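Local coordinates for computationally designed four-helix bundle protein (Synthetic construct, PDB 3U3B), which has no assigned natural function, being a hyperthermostable four-helix bundle whose hydrophobic core was completely redesigned by computation, at residues 26-30 against 87-91. Sequence-based numbering, arbitrary orientation.
Sequences IKEVE and IDKVK
Ile-26 meets Ile-87, Val-90 and Lys-91 where helices 3-30 and 84-102 run antiparallel, their local axes 11.6 Å apart at closest approach and 171° between directions. The branches of Ile-26 divide the work. With CG1 beside the backbone N (chi1 -78°) and the chain then extended, CD1 reaches inward to CG1 of Val-90 at 3.9 Å, while CG2 of Ile-26 meets CG2 of Ile-87 at 4.3 Å. The same methyl points end-on at the chain of Lys-91, which runs past it obliquely; the 3.4 Å from Ile-26 CG2 to Lys-91 CE is closer than usual for carbons, but doubtful because the lysine end is crowded in the model. With CG beside its backbone N and the chain extended beyond it, Lys-91 delivers NZ to Glu-30, whose extended chain it meets at about a right angle. There NZ of Lys-91 forms a salt bridge with OE2 of Glu-30, although the exact place of that oxygen is uncertain. The other carboxylate oxygen, Glu-30 OE1, accepts a hydrogen bond from a water at 2.7 Å, and this water also takes a weak bond from Lys-91 NZ. A leucine in place of Glu-30 would remove the carboxylate and would probably leave the ammonium of Lys-91 without its charged mate on helix 3-30. Deeper in, Ile-87 touches Trp-39 of helix 36-56, and Val-90 touches Leu-71 and Met-75 of helix 59-76. Inward apolar residues bordered by a lysine-glutamate pair are characteristic of an antiparallel helix pair in an up-and-down four-helix bundle, the fold of the Hpt domain family to which this sequence belongs.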
# COMPACT_ATOMS: atom_id res chain seq x y z
N ILE A 26 0.12 8.79 4.49
CA ILE A 26 0.94 9.49 3.52
C ILE A 26 0.68 11.00 3.59
O ILE A 26 1.60 11.81 3.43
CB ILE A 26 0.68 9.00 2.11
CG1 ILE A 26 1.39 7.67 1.87
CG2 ILE A 26 1.16 10.02 1.11
CD1 ILE A 26 1.15 7.14 0.48
N LYS A 27 -0.56 11.39 3.84
CA LYS A 27 -0.87 12.81 3.96
C LYS A 27 -0.08 13.40 5.11
O LYS A 27 0.45 14.53 5.01
CB LYS A 27 -2.36 13.01 4.19
CG LYS A 27 -3.17 12.72 2.97
CD LYS A 27 -4.66 13.03 3.16
CE LYS A 27 -5.47 12.73 1.88
NZ LYS A 27 -5.70 11.26 1.60
N GLU A 28 -0.01 12.66 6.21
CA GLU A 28 0.71 13.15 7.40
C GLU A 28 2.22 13.18 7.17
O GLU A 28 2.89 14.13 7.61
CB GLU A 28 0.44 12.29 8.65
CG GLU A 28 -0.99 12.38 9.25
CD GLU A 28 -1.63 13.76 9.11
OE1 GLU A 28 -0.98 14.77 9.47
OE2 GLU A 28 -2.79 13.85 8.63
N VAL A 29 2.77 12.14 6.55
CA VAL A 29 4.23 12.08 6.36
C VAL A 29 4.70 13.12 5.32
O VAL A 29 5.86 13.55 5.31
CB VAL A 29 4.73 10.65 6.02
CG1 VAL A 29 4.57 10.34 4.54
CG2 VAL A 29 6.18 10.47 6.50
N GLU A 30 3.77 13.56 4.48
CA GLU A 30 4.03 14.61 3.53
C GLU A 30 4.45 15.89 4.22
O GLU A 30 5.27 16.63 3.68
CB GLU A 30 2.75 14.91 2.79
CG GLU A 30 2.63 14.24 1.50
CD GLU A 30 1.25 14.47 0.96
OE1 GLU A 30 0.75 15.60 1.13
OE2 GLU A 30 0.65 13.53 0.39
N ILE A 87 8.13 10.35 -2.56
CA ILE A 87 6.78 10.22 -2.02
C ILE A 87 5.79 10.15 -3.17
O ILE A 87 4.83 9.37 -3.15
CB ILE A 87 6.41 11.35 -1.05
CG1 ILE A 87 7.37 11.32 0.15
CG2 ILE A 87 4.98 11.18 -0.58
CD1 ILE A 87 7.20 12.46 1.08
N ASP A 88 6.04 10.93 -4.22
CA ASP A 88 5.17 10.90 -5.38
C ASP A 88 5.18 9.53 -6.06
O ASP A 88 4.15 9.09 -6.58
CB ASP A 88 5.56 11.99 -6.38
CG ASP A 88 5.22 13.38 -5.88
OD1 ASP A 88 4.28 13.52 -5.07
OD2 ASP A 88 5.91 14.33 -6.31
N LYS A 89 6.31 8.84 -6.09
CA LYS A 89 6.32 7.55 -6.76
C LYS A 89 5.53 6.52 -5.95
O LYS A 89 4.86 5.66 -6.52
CB LYS A 89 7.75 7.06 -7.01
CG LYS A 89 7.82 5.95 -8.06
CD LYS A 89 9.06 5.12 -7.85
CE LYS A 89 9.60 4.51 -9.14
NZ LYS A 89 10.86 3.74 -8.84
N VAL A 90 5.63 6.61 -4.63
CA VAL A 90 4.79 5.82 -3.74
C VAL A 90 3.28 6.09 -3.97
O VAL A 90 2.48 5.16 -4.08
CB VAL A 90 5.10 6.12 -2.27
CG1 VAL A 90 4.13 5.37 -1.36
CG2 VAL A 90 6.51 5.73 -1.94
N LYS A 91 2.90 7.35 -4.01
CA LYS A 91 1.51 7.70 -4.28
C LYS A 91 1.06 7.15 -5.63
O LYS A 91 -0.02 6.59 -5.76
CB LYS A 91 1.36 9.22 -4.25
CG LYS A 91 1.40 9.78 -2.87
CD LYS A 91 1.38 11.28 -3.01
CE LYS A 91 1.44 11.97 -1.68
NZ LYS A 91 1.60 13.44 -1.93
O HOH W 1 -0.14 16.38 -1.29